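Local coordinates for kinase-associated protein B (Bacillus cereus, PDB 1Y71), which is of unknown function but belongs to the KapB family, related to SH3-like folds, and is probably associated with a kinase, at residues B[15-19]-B[20-24]; B[91-94]-B[95-98]; B[97-100]-B[101-105]; B[113-116]-B[117-121]; B[122-125]-B[126-129]. All coordinates share one frame; numbering follows the deposited sequence.

Five local contacts, met in order along the chain, illustrate how short-range geometry shapes a small two-part fold. Contact 1 is the tight hairpin between strands 13-18 and 21-31 in the antiparallel sheet. Contacts 2 and 3 are successive turns of helix 91-104, sharing L97 and A98, with centres about 10 Å apart. Contacts 4 and 5 follow on helix 112-127, their centres about 13 Å apart. The two helices run antiparallel, so contact 3 packs against both 4 and 5, while contact 2 reaches 5 through L95 and Y128. Contact 1 touches none of the others, its centre lying about 14 to 20 Å from theirs. The helical contacts thus build one helical hairpin, separate from the strand hairpin.

Contact 1 (B[15-19]-B[20-24]); sequences TGIYK and TGKYI
K22 leans across I17 and T15 on one face of this two-stranded hairpin, while Y23 occupies the other face beside G16 and Y18. The lysine crosses both partners at a slant: its CG meets I17 CG1 at 4.0 Å, and farther along the extended chain CE comes 4.0 Å from T15 OG1. K22 starts out with CG anti to the backbone N (chi1 -169°), which sends it back over the neighbouring strand. On the other face the Y23 ring presents its edge to the carbonyl oxygens of G16 and Y18, and its CE2 lies 4.3 Å from Y18 CB. A water in the ring plane joins Y23 OH to Y18 O, which it meets as a donor at 2.7 Å. Y23 OH is also hydrogen-bonded to L68 N.

Between these two layers of side chains, G16 and Y23 exchange two backbone hydrogen bonds, and Y18 and G21 do the same around a type I' turn. T20 OG1 closes onto K19 O at 2.6 Å within that turn and also meets V47 N. Strand 34-42 flanks 21-31, where V39 and V42 pack on Y23, and strand 81-83 borders 13-18.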
loop_
_atom_site.group_PDB
_atom_site.type_symbol
_atom_site.label_atom_id
_atom_site.label_comp_id
_atom_site.label_asym_id
_atom_site.label_seq_id
_atom_site.Cartn_x
_atom_site.Cartn_y
_atom_site.Cartn_z
ATOM N N THR B 15 -4.038 9.617 6.570
ATOM C CA THR B 15 -5.286 8.924 6.782
ATOM C C THR B 15 -6.381 9.986 6.592
ATOM O O THR B 15 -6.130 11.190 6.788
ATOM C CB THR B 15 -5.398 8.319 8.217
ATOM O OG1 THR B 15 -5.252 9.373 9.158
ATOM C CG2 THR B 15 -4.299 7.263 8.514
ATOM N N GLY B 16 -7.577 9.547 6.190
ATOM C CA GLY B 16 -8.722 10.433 5.968
ATOM C C GLY B 16 -9.984 9.724 6.433
ATOM O O GLY B 16 -10.160 8.508 6.225
ATOM N N ILE B 17 -10.869 10.490 7.052
ATOM C CA ILE B 17 -12.142 9.979 7.514
ATOM C C ILE B 17 -13.180 10.587 6.604
ATOM O O ILE B 17 -13.180 11.816 6.413
ATOM C CB ILE B 17 -12.426 10.385 8.978
ATOM C CG1 ILE B 17 -11.428 9.691 9.911
ATOM C CG2 ILE B 17 -13.902 9.966 9.348
ATOM C CD1 ILE B 17 -11.431 10.263 11.372
ATOM N N TYR B 18 -14.015 9.733 6.010
ATOM C CA TYR B 18 -15.023 10.167 5.063
ATOM C C TYR B 18 -16.250 9.293 5.250
ATOM O O TYR B 18 -16.161 8.061 5.111
ATOM C CB TYR B 18 -14.516 10.000 3.621
ATOM C CG TYR B 18 -15.510 10.448 2.571
ATOM C CD1 TYR B 18 -15.628 11.810 2.220
ATOM C CD2 TYR B 18 -16.339 9.519 1.930
ATOM C CE1 TYR B 18 -16.553 12.234 1.263
ATOM C CE2 TYR B 18 -17.254 9.924 0.967
ATOM C CZ TYR B 18 -17.360 11.274 0.635
ATOM O OH TYR B 18 -18.256 11.682 -0.335
ATOM N N LYS B 19 -17.374 9.936 5.574
ATOM C CA LYS B 19 -18.668 9.255 5.762
ATOM C C LYS B 19 -18.559 8.041 6.659
ATOM O O LYS B 19 -19.132 6.969 6.361
ATOM C CB LYS B 19 -19.289 8.894 4.404
ATOM C CG LYS B 19 -19.525 10.163 3.547
ATOM C CD LYS B 19 -20.838 10.110 2.832
ATOM C CE LYS B 19 -21.418 11.539 2.675
ATOM N NZ LYS B 19 -20.708 12.211 1.571
ATOM N N THR B 20 -17.845 8.248 7.766
ATOM C CA THR B 20 -17.596 7.253 8.835
ATOM C C THR B 20 -16.569 6.166 8.482
ATOM O O THR B 20 -16.213 5.344 9.344
ATOM C CB THR B 20 -18.905 6.557 9.386
ATOM O OG1 THR B 20 -19.337 5.500 8.498
ATOM C CG2 THR B 20 -20.040 7.560 9.624
ATOM N N GLY B 21 -16.110 6.160 7.233
ATOM C CA GLY B 21 -15.064 5.237 6.820
ATOM C C GLY B 21 -13.731 5.903 7.163
ATOM O O GLY B 21 -13.661 7.116 7.337
ATOM N N LYS B 22 -12.682 5.113 7.277
ATOM C CA LYS B 22 -11.334 5.661 7.471
ATOM C C LYS B 22 -10.390 4.987 6.502
ATOM O O LYS B 22 -10.404 3.747 6.378
ATOM C CB LYS B 22 -10.845 5.460 8.914
ATOM C CG LYS B 22 -9.578 6.268 9.189
ATOM C CD LYS B 22 -9.147 6.209 10.711
ATOM C CE LYS B 22 -8.087 7.257 11.011
ATOM N NZ LYS B 22 -7.705 7.183 12.465
ATOM N N TYR B 23 -9.576 5.805 5.824
ATOM C CA TYR B 23 -8.727 5.364 4.713
ATOM C C TYR B 23 -7.285 5.841 4.845
ATOM O O TYR B 23 -7.007 6.867 5.463
ATOM C CB TYR B 23 -9.311 5.918 3.364
ATOM C CG TYR B 23 -10.764 5.518 3.161
ATOM C CD1 TYR B 23 -11.082 4.312 2.574
ATOM C CD2 TYR B 23 -11.815 6.297 3.677
ATOM C CE1 TYR B 23 -12.410 3.916 2.425
ATOM C CE2 TYR B 23 -13.137 5.908 3.538
ATOM C CZ TYR B 23 -13.433 4.724 2.904
ATOM O OH TYR B 23 -14.742 4.305 2.768
ATOM N N ILE B 24 -6.368 5.096 4.238
ATOM C CA ILE B 24 -5.015 5.607 3.970
ATOM C C ILE B 24 -5.034 6.074 2.539
ATOM O O ILE B 24 -5.577 5.382 1.642
ATOM C CB ILE B 24 -3.940 4.513 4.199
ATOM C CG1 ILE B 24 -3.913 4.171 5.686
ATOM C CG2 ILE B 24 -2.554 4.909 3.581
ATOM C CD1 ILE B 24 -3.339 2.801 6.027
HETATM O O HOH W 1 -16.565 5.875 3.547
#

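Contact 2 (B[91-94]-B[95-98]); sequences YTES and LKLA
Y91 and L95, one helical turn apart, lie side by side and point the same way, with L95 CD2 3.9 Å from Y91 CE2 and approaching the ring obliquely. Y91 places its ring along this flank because CG is anti to the backbone N (chi1 171°). Its hydroxyl is held by L68 O. Its carbonyl oxygen accepts two hydrogen bonds, one from L95 N at 2.9 Å and one from S94 OG at 2.6 Å.

T92 contributes mainly through its backbone, with K96 N bonded to T92 O at 3.0 Å. Its OG1 instead reaches E87 of the second subunit, so this turn takes part in the dimer contact.

E93 runs alongside K96 in the same direction. The carboxylate meets the aliphatic chain, E93 OE2 to K96 CD at 3.6 Å. The charged ends stay farther apart, E93 OE2 lying 4.7 Å from K96 NZ, whose partner is E100.

S94 holds OG between its own backbone N and carbonyl carbon (chi1 72°), which lets the hydroxyl fold back to Y91 O while also meeting V42 N. At its other end S94 O accepts A98 N at 2.7 Å.

These residues thus begin helix 91-104 against the sheet: strand 34-42 supplies V39 and V42 beneath Y91 and A41 beside S94, while L130 and H45 border L95.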
loop_
_atom_site.group_PDB
_atom_site.type_symbol
_atom_site.label_atom_id
_atom_site.label_comp_id
_atom_site.label_asym_id
_atom_site.label_seq_id
_atom_site.Cartn_x
_atom_site.Cartn_y
_atom_site.Cartn_z
ATOM N N TYR B 91 -4.799 -2.687 -0.997
ATOM C CA TYR B 91 -6.138 -2.120 -0.877
ATOM C C TYR B 91 -7.110 -3.281 -0.621
ATOM O O TYR B 91 -7.906 -3.247 0.318
ATOM C CB TYR B 91 -6.578 -1.351 -2.155
ATOM C CG TYR B 91 -8.058 -0.964 -2.099
ATOM C CD1 TYR B 91 -8.456 0.262 -1.576
ATOM C CD2 TYR B 91 -9.038 -1.840 -2.543
ATOM C CE1 TYR B 91 -9.791 0.608 -1.487
ATOM C CE2 TYR B 91 -10.402 -1.520 -2.469
ATOM C CZ TYR B 91 -10.770 -0.301 -1.949
ATOM O OH TYR B 91 -12.107 -0.003 -1.872
ATOM N N THR B 92 -7.068 -4.300 -1.473
ATOM C CA THR B 92 -8.028 -5.401 -1.387
ATOM C C THR B 92 -7.964 -6.164 -0.071
ATOM O O THR B 92 -9.005 -6.409 0.575
ATOM C CB THR B 92 -7.882 -6.345 -2.623
ATOM O OG1 THR B 92 -8.271 -5.601 -3.773
ATOM C CG2 THR B 92 -8.756 -7.606 -2.504
ATOM N N GLU B 93 -6.750 -6.505 0.362
ATOM C CA GLU B 93 -6.615 -7.153 1.651
ATOM C C GLU B 93 -7.067 -6.244 2.824
ATOM O O GLU B 93 -7.646 -6.741 3.805
ATOM C CB GLU B 93 -5.201 -7.663 1.868
ATOM C CG GLU B 93 -5.151 -8.994 2.643
ATOM C CD GLU B 93 -5.945 -10.169 1.998
ATOM O OE1 GLU B 93 -6.064 -10.250 0.739
ATOM O OE2 GLU B 93 -6.441 -11.023 2.768
ATOM N N SER B 94 -6.799 -4.944 2.725
ATOM C CA SER B 94 -7.218 -4.011 3.777
ATOM C C SER B 94 -8.758 -3.947 3.865
ATOM O O SER B 94 -9.340 -3.865 4.968
ATOM C CB SER B 94 -6.612 -2.606 3.563
ATOM O OG SER B 94 -7.208 -1.929 2.461
ATOM N N LEU B 95 -9.414 -3.951 2.702
ATOM C CA LEU B 95 -10.882 -3.941 2.632
ATOM C C LEU B 95 -11.461 -5.199 3.246
ATOM O O LEU B 95 -12.455 -5.146 4.028
ATOM C CB LEU B 95 -11.351 -3.772 1.186
ATOM C CG LEU B 95 -12.860 -3.806 0.838
ATOM C CD1 LEU B 95 -13.604 -2.720 1.649
ATOM C CD2 LEU B 95 -13.114 -3.628 -0.713
ATOM N N LYS B 96 -10.859 -6.341 2.886
ATOM C CA LYS B 96 -11.258 -7.625 3.468
ATOM C C LYS B 96 -11.143 -7.573 5.006
ATOM O O LYS B 96 -12.082 -7.945 5.728
ATOM C CB LYS B 96 -10.423 -8.777 2.869
ATOM C CG LYS B 96 -10.973 -10.175 3.193
ATOM C CD LYS B 96 -10.034 -11.297 2.615
ATOM C CE LYS B 96 -10.459 -12.721 3.137
ATOM N NZ LYS B 96 -10.311 -12.841 4.649
ATOM N N LEU B 97 -9.996 -7.113 5.490
ATOM C CA LEU B 97 -9.763 -6.951 6.933
ATOM C C LEU B 97 -10.729 -5.989 7.605
ATOM O O LEU B 97 -11.391 -6.361 8.593
ATOM C CB LEU B 97 -8.325 -6.514 7.214
ATOM C CG LEU B 97 -7.925 -6.310 8.684
ATOM C CD1 LEU B 97 -7.918 -7.654 9.445
ATOM C CD2 LEU B 97 -6.558 -5.624 8.828
ATOM N N ALA B 98 -10.835 -4.773 7.081
ATOM C CA ALA B 98 -11.745 -3.757 7.614
ATOM C C ALA B 98 -13.192 -4.306 7.768
ATOM O O ALA B 98 -13.884 -4.103 8.780
ATOM C CB ALA B 98 -11.733 -2.517 6.706
#

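Contact 3 (B[97-100]-B[101-105]); sequences LALE and TQMNS
The carboxamide of N104 lies close to E100 O, with N104 CG 3.3 Å and N104 ND2 3.4 Å from that oxygen. The approach is too poorly aligned for the amide to donate, and E100 O is taken instead by N104 N at 2.8 Å. The other two flat groups of this turn look elsewhere. The carboxylate of E100 forms a salt bridge with K96 NZ through OE2, and has a long, weak ion pair to K125. The amide of Q102, carried on an extended chain, gives NE2 to P46 O and has a weak bond from OE1 to H45.

The apolar part of the contact is made by M103, a selenomethionine. Its chain bends at the last torsion (chi3 -66°), turning the methyl back over the preceding turn. There M103 CE lies 3.8 Å from E100 CA and 4.0 Å from E100 CG. The M103 side chain crosses L99 at a slant, CE coming 4.1 Å from L99 CG. The methyl therefore settles where L99 and E100 meet, along the flank facing helix 112-127.

Backbone bonds set the spacing, among them T101 N to L97 O and M103 N to L99 O, each at 2.9 Å. S105 OG bonds back to Q102 O. Q102 also rests on L121, and K125 touches L99. The arrangement is that of one helix of an antiparallel helical hairpin, where L99 and M103 pack on L121.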
loop_
_atom_site.group_PDB
_atom_site.type_symbol
_atom_site.label_atom_id
_atom_site.label_comp_id
_atom_site.label_asym_id
_atom_site.label_seq_id
_atom_site.Cartn_x
_atom_site.Cartn_y
_atom_site.Cartn_z
ATOM N N LEU B 97 -9.996 -7.113 5.490
ATOM C CA LEU B 97 -9.763 -6.951 6.933
ATOM C C LEU B 97 -10.729 -5.989 7.605
ATOM O O LEU B 97 -11.391 -6.361 8.593
ATOM C CB LEU B 97 -8.325 -6.514 7.214
ATOM C CG LEU B 97 -7.925 -6.310 8.684
ATOM C CD1 LEU B 97 -7.918 -7.654 9.445
ATOM C CD2 LEU B 97 -6.558 -5.624 8.828
ATOM N N ALA B 98 -10.835 -4.773 7.081
ATOM C CA ALA B 98 -11.745 -3.757 7.614
ATOM C C ALA B 98 -13.192 -4.306 7.768
ATOM O O ALA B 98 -13.884 -4.103 8.780
ATOM C CB ALA B 98 -11.733 -2.517 6.706
ATOM N N LEU B 99 -13.629 -5.031 6.763
ATOM C CA LEU B 99 -14.949 -5.607 6.748
ATOM C C LEU B 99 -15.121 -6.706 7.802
ATOM O O LEU B 99 -16.141 -6.749 8.511
ATOM C CB LEU B 99 -15.229 -6.172 5.359
ATOM C CG LEU B 99 -16.678 -6.437 5.013
ATOM C CD1 LEU B 99 -17.442 -5.139 5.061
ATOM C CD2 LEU B 99 -16.738 -7.086 3.572
ATOM N N GLU B 100 -14.132 -7.584 7.901
ATOM C CA GLU B 100 -14.194 -8.662 8.910
ATOM C C GLU B 100 -14.215 -8.067 10.318
ATOM O O GLU B 100 -15.014 -8.500 11.183
ATOM C CB GLU B 100 -13.080 -9.694 8.723
ATOM C CG GLU B 100 -13.390 -10.638 7.552
ATOM C CD GLU B 100 -12.167 -11.266 6.914
ATOM O OE1 GLU B 100 -11.021 -11.039 7.403
ATOM O OE2 GLU B 100 -12.359 -12.002 5.908
ATOM N N THR B 101 -13.410 -7.020 10.522
ATOM C CA THR B 101 -13.377 -6.290 11.798
ATOM C C THR B 101 -14.738 -5.719 12.180
ATOM O O THR B 101 -15.215 -5.915 13.323
ATOM C CB THR B 101 -12.257 -5.192 11.793
ATOM O OG1 THR B 101 -11.008 -5.849 11.678
ATOM C CG2 THR B 101 -12.239 -4.303 13.050
ATOM N N GLN B 102 -15.377 -5.045 11.229
ATOM C CA GLN B 102 -16.682 -4.465 11.466
ATOM C C GLN B 102 -17.734 -5.538 11.762
ATOM O O GLN B 102 -18.573 -5.380 12.667
ATOM C CB GLN B 102 -17.140 -3.647 10.270
ATOM C CG GLN B 102 -18.456 -2.879 10.527
ATOM C CD GLN B 102 -18.834 -2.016 9.360
ATOM O OE1 GLN B 102 -18.270 -2.149 8.271
ATOM N NE2 GLN B 102 -19.741 -1.094 9.578
HETATM N N MSE B 103 -17.710 -6.605 10.979
HETATM C CA MSE B 103 -18.605 -7.726 11.220
HETATM C C MSE B 103 -18.425 -8.336 12.593
HETATM O O MSE B 103 -19.415 -8.554 13.295
HETATM C CB MSE B 103 -18.498 -8.772 10.123
HETATM C CG MSE B 103 -19.086 -8.276 8.813
HETATM SE SE MSE B 103 -19.117 -9.627 7.397
HETATM C CE MSE B 103 -17.258 -9.890 7.093
ATOM N N ASN B 104 -17.175 -8.585 12.979
ATOM C CA ASN B 104 -16.848 -9.086 14.312
ATOM C C ASN B 104 -17.234 -8.147 15.449
ATOM O O ASN B 104 -17.493 -8.603 16.581
ATOM C CB ASN B 104 -15.362 -9.439 14.405
ATOM C CG ASN B 104 -15.019 -10.708 13.650
ATOM O OD1 ASN B 104 -15.871 -11.571 13.454
ATOM N ND2 ASN B 104 -13.763 -10.850 13.266
ATOM N N SER B 105 -17.269 -6.846 15.162
ATOM C CA SER B 105 -17.626 -5.856 16.160
ATOM C C SER B 105 -19.032 -6.050 16.724
ATOM O O SER B 105 -19.323 -5.536 17.789
ATOM C CB SER B 105 -17.448 -4.412 15.652
ATOM O OG SER B 105 -18.577 -3.950 14.918
#

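Contact 4 (B[113-116]-B[117-121]); sequences FAER and SLETL
F113 O and R116 O each receive two hydrogen bonds from the residue four positions on, its amide and its hydroxyl coming from opposite faces of the carbonyl plane. For F113 the donors are S117 N and S117 OG, both at 2.8 Å; for R116 they are T120 N at 3.1 Å and T120 OG1 at 2.8 Å. L118 N to A114 O, also 2.8 Å, continues the regular helical pattern.

In both hydroxyl residues OG or OG1 sits anti to the carbonyl carbon, beside the backbone N (chi1 -63° in S117), the torsion that turns it back to the preceding turn. S117 OG also lies over the centre of the F113 ring, 3.3 Å above its plane, although its proton goes to F113 O.

Outward, R116 NH1 and E119 OE2 form a salt bridge, 3.3 Å apart and weak as a hydrogen bond, though the placement of E119 is less certain. Guanidinium and carboxylate planes stand 74° apart, not a flat pairing. The two hydroxyl bonds are the classic intrahelical pattern of serine and threonine bonded back to a carbonyl one turn earlier, in the first turns of helix 112-127.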
loop_
_atom_site.group_PDB
_atom_site.type_symbol
_atom_site.label_atom_id
_atom_site.label_comp_id
_atom_site.label_asym_id
_atom_site.label_seq_id
_atom_site.Cartn_x
_atom_site.Cartn_y
_atom_site.Cartn_z
ATOM N N PHE B 113 -30.204 -3.171 14.958
ATOM C CA PHE B 113 -29.259 -2.421 14.108
ATOM C C PHE B 113 -28.092 -3.323 13.719
ATOM O O PHE B 113 -27.692 -3.370 12.553
ATOM C CB PHE B 113 -28.748 -1.128 14.782
ATOM C CG PHE B 113 -27.606 -0.450 14.018
ATOM C CD1 PHE B 113 -27.865 0.405 12.946
ATOM C CD2 PHE B 113 -26.280 -0.687 14.370
ATOM C CE1 PHE B 113 -26.798 1.011 12.227
ATOM C CE2 PHE B 113 -25.218 -0.099 13.669
ATOM C CZ PHE B 113 -25.480 0.750 12.599
ATOM N N ALA B 114 -27.567 -4.048 14.701
ATOM C CA ALA B 114 -26.549 -5.079 14.460
ATOM C C ALA B 114 -27.018 -6.126 13.452
ATOM O O ALA B 114 -26.282 -6.435 12.518
ATOM C CB ALA B 114 -26.140 -5.724 15.756
ATOM N N GLU B 115 -28.247 -6.648 13.619
ATOM C CA GLU B 115 -28.793 -7.668 12.705
ATOM C C GLU B 115 -28.765 -7.188 11.259
ATOM O O GLU B 115 -28.241 -7.857 10.371
ATOM C CB GLU B 115 -30.236 -8.095 13.066
ATOM C CG GLU B 115 -30.636 -9.429 12.357
ATOM C CD GLU B 115 -32.141 -9.596 12.105
ATOM O OE1 GLU B 115 -32.966 -8.922 12.764
ATOM O OE2 GLU B 115 -32.506 -10.428 11.234
ATOM N N ARG B 116 -29.339 -6.008 11.067
ATOM C CA ARG B 116 -29.528 -5.392 9.785
ATOM C C ARG B 116 -28.157 -5.046 9.170
ATOM O O ARG B 116 -27.938 -5.299 7.983
ATOM C CB ARG B 116 -30.406 -4.140 9.970
ATOM C CG ARG B 116 -31.326 -3.809 8.783
ATOM C CD ARG B 116 -32.238 -4.984 8.416
ATOM N NE ARG B 116 -32.871 -4.832 7.099
ATOM C CZ ARG B 116 -33.721 -5.715 6.563
ATOM N NH1 ARG B 116 -34.049 -6.832 7.215
ATOM N NH2 ARG B 116 -34.249 -5.485 5.363
ATOM N N SER B 117 -27.244 -4.515 9.993
ATOM C CA SER B 117 -25.873 -4.215 9.557
ATOM C C SER B 117 -25.125 -5.456 9.108
ATOM O O SER B 117 -24.476 -5.439 8.071
ATOM C CB SER B 117 -25.071 -3.554 10.670
ATOM O OG SER B 117 -25.595 -2.303 11.056
ATOM N N LEU B 118 -25.186 -6.530 9.902
ATOM C CA LEU B 118 -24.470 -7.765 9.573
ATOM C C LEU B 118 -24.949 -8.334 8.225
ATOM O O LEU B 118 -24.131 -8.698 7.364
ATOM C CB LEU B 118 -24.517 -8.791 10.735
ATOM C CG LEU B 118 -23.629 -10.040 10.567
ATOM C CD1 LEU B 118 -22.166 -9.673 10.596
ATOM C CD2 LEU B 118 -23.889 -11.129 11.626
ATOM N N GLU B 119 -26.263 -8.350 8.014
ATOM C CA GLU B 119 -26.856 -8.740 6.720
ATOM C C GLU B 119 -26.237 -7.948 5.567
ATOM O O GLU B 119 -25.787 -8.485 4.538
ATOM C CB GLU B 119 -28.349 -8.405 6.707
ATOM C CG GLU B 119 -29.212 -8.919 7.864
ATOM C CD GLU B 119 -30.717 -8.970 7.505
ATOM O OE1 GLU B 119 -31.028 -9.357 6.356
ATOM O OE2 GLU B 119 -31.586 -8.637 8.363
ATOM N N THR B 120 -26.271 -6.641 5.748
ATOM C CA THR B 120 -25.763 -5.687 4.771
ATOM C C THR B 120 -24.291 -5.909 4.435
ATOM O O THR B 120 -23.926 -5.955 3.254
ATOM C CB THR B 120 -26.023 -4.270 5.278
ATOM O OG1 THR B 120 -27.436 -4.135 5.433
ATOM C CG2 THR B 120 -25.542 -3.236 4.299
ATOM N N LEU B 121 -23.458 -6.068 5.462
ATOM C CA LEU B 121 -22.024 -6.312 5.261
ATOM C C LEU B 121 -21.749 -7.645 4.607
ATOM O O LEU B 121 -20.825 -7.759 3.806
ATOM C CB LEU B 121 -21.236 -6.177 6.570
ATOM C CG LEU B 121 -21.375 -4.812 7.278
ATOM C CD1 LEU B 121 -20.995 -4.877 8.734
ATOM C CD2 LEU B 121 -20.576 -3.737 6.542
#

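Contact 5 (B[122-125]-B[126-129]); sequences QQLK and KDYK
Q123 and D127 carry the polar side-chain interaction of this turn. NE2 of Q123 donates to D127 OD1 at 2.9 Å with an N-H...O angle of 155°. The hydrogen leaves close to the amide plane but meets the oxygen from above the carboxylate plane, and the two planes are 49° apart. Q123 sets off with CG anti to the backbone N and bends at chi2 (52°), which curls the amide over toward the carboxylate one turn on.

The backbone bonds are uneven. K126 N has weak bonds to Q122 O and Q123 O, whereas D127 N meets Q123 O at 2.9 Å and Y128 N meets L124 O at 2.8 Å in the normal way. Beyond them the helix ends in a Schellman motif: K129 takes up positive phi, and its N bonds back to K126 O at 3.1 Å.

Apolar packing lies on another flank. L124 slants against Y128, with L124 CD2 4.0 Å from Y128 CZ and L124 CD1 3.9 Å from Y128 OH. The polar L124 O also lies obliquely near the ring, 3.2 Å from Y128 CG. The Y128 hydroxyl itself is held by H45 NE2 and A67 N, which pins the ring's outer end to neighbouring loops.

The terminal turn of helix 112-127 thus lies beside helix 91-104, which covers this side through L95, packed on Y128, and M103, which meets K125. Loop residues H45, Q48 and E64 border L124.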
loop_
_atom_site.group_PDB
_atom_site.type_symbol
_atom_site.label_atom_id
_atom_site.label_comp_id
_atom_site.label_asym_id
_atom_site.label_seq_id
_atom_site.Cartn_x
_atom_site.Cartn_y
_atom_site.Cartn_z
ATOM N N GLN B 122 -22.552 -8.658 4.944
ATOM C CA GLN B 122 -22.378 -9.983 4.325
ATOM C C GLN B 122 -22.554 -9.896 2.798
ATOM O O GLN B 122 -21.783 -10.473 2.048
ATOM C CB GLN B 122 -23.319 -11.031 4.938
ATOM C CG GLN B 122 -22.945 -11.486 6.347
ATOM C CD GLN B 122 -24.027 -12.352 7.008
ATOM O OE1 GLN B 122 -25.219 -11.999 7.026
ATOM N NE2 GLN B 122 -23.612 -13.499 7.557
ATOM N N GLN B 123 -23.555 -9.147 2.354
ATOM C CA GLN B 123 -23.770 -8.932 0.929
ATOM C C GLN B 123 -22.660 -8.105 0.304
ATOM O O GLN B 123 -22.172 -8.443 -0.792
ATOM C CB GLN B 123 -25.112 -8.241 0.660
ATOM C CG GLN B 123 -25.491 -8.184 -0.832
ATOM C CD GLN B 123 -25.425 -9.551 -1.506
ATOM O OE1 GLN B 123 -25.913 -10.540 -0.963
ATOM N NE2 GLN B 123 -24.796 -9.613 -2.689
ATOM N N LEU B 124 -22.298 -7.009 0.968
ATOM C CA LEU B 124 -21.217 -6.141 0.478
ATOM C C LEU B 124 -19.946 -6.947 0.206
ATOM O O LEU B 124 -19.270 -6.745 -0.805
ATOM C CB LEU B 124 -20.926 -5.012 1.461
ATOM C CG LEU B 124 -21.686 -3.697 1.332
ATOM C CD1 LEU B 124 -21.196 -2.776 2.397
ATOM C CD2 LEU B 124 -21.488 -3.074 -0.056
ATOM N N LYS B 125 -19.655 -7.877 1.112
ATOM C CA LYS B 125 -18.522 -8.786 0.992
ATOM C C LYS B 125 -18.573 -9.564 -0.336
ATOM O O LYS B 125 -17.545 -9.784 -0.979
ATOM C CB LYS B 125 -18.502 -9.750 2.183
ATOM C CG LYS B 125 -17.376 -10.780 2.124
ATOM C CD LYS B 125 -17.295 -11.648 3.371
ATOM C CE LYS B 125 -16.205 -12.721 3.171
ATOM N NZ LYS B 125 -15.582 -13.177 4.456
ATOM N N LYS B 126 -19.778 -9.949 -0.752
ATOM C CA LYS B 126 -19.944 -10.669 -2.012
ATOM C C LYS B 126 -19.794 -9.704 -3.182
ATOM O O LYS B 126 -19.119 -10.014 -4.165
ATOM C CB LYS B 126 -21.288 -11.400 -2.038
ATOM C CG LYS B 126 -21.421 -12.407 -0.913
ATOM C CD LYS B 126 -22.740 -13.186 -1.005
ATOM C CE LYS B 126 -22.829 -14.262 0.071
ATOM N NZ LYS B 126 -24.230 -14.730 0.244
ATOM N N ASP B 127 -20.383 -8.516 -3.045
ATOM C CA ASP B 127 -20.328 -7.491 -4.078
ATOM C C ASP B 127 -18.902 -7.020 -4.392
ATOM O O ASP B 127 -18.568 -6.756 -5.546
ATOM C CB ASP B 127 -21.187 -6.303 -3.679
ATOM C CG ASP B 127 -22.661 -6.667 -3.533
ATOM O OD1 ASP B 127 -23.068 -7.752 -4.007
ATOM O OD2 ASP B 127 -23.406 -5.857 -2.948
ATOM N N TYR B 128 -18.077 -6.924 -3.353
ATOM C CA TYR B 128 -16.688 -6.497 -3.488
ATOM C C TYR B 128 -15.762 -7.529 -4.144
ATOM O O TYR B 128 -14.604 -7.207 -4.465
ATOM C CB TYR B 128 -16.115 -6.216 -2.117
ATOM C CG TYR B 128 -16.652 -4.985 -1.407
ATOM C CD1 TYR B 128 -16.967 -3.826 -2.100
ATOM C CD2 TYR B 128 -16.735 -4.966 -0.021
ATOM C CE1 TYR B 128 -17.416 -2.683 -1.423
ATOM C CE2 TYR B 128 -17.170 -3.829 0.665
ATOM C CZ TYR B 128 -17.505 -2.703 -0.038
ATOM O OH TYR B 128 -17.934 -1.603 0.670
ATOM N N LYS B 129 -16.252 -8.761 -4.262
ATOM C CA LYS B 129 -15.496 -9.910 -4.810
ATOM C C LYS B 129 -14.624 -10.624 -3.773
ATOM O O LYS B 129 -13.689 -11.338 -4.143
ATOM C CB LYS B 129 -14.645 -9.485 -6.013
ATOM C CG LYS B 129 -15.255 -9.789 -7.357
ATOM C CD LYS B 129 -16.663 -9.265 -7.550
ATOM C CE LYS B 129 -17.353 -10.068 -8.617
ATOM N NZ LYS B 129 -18.779 -9.722 -8.746
#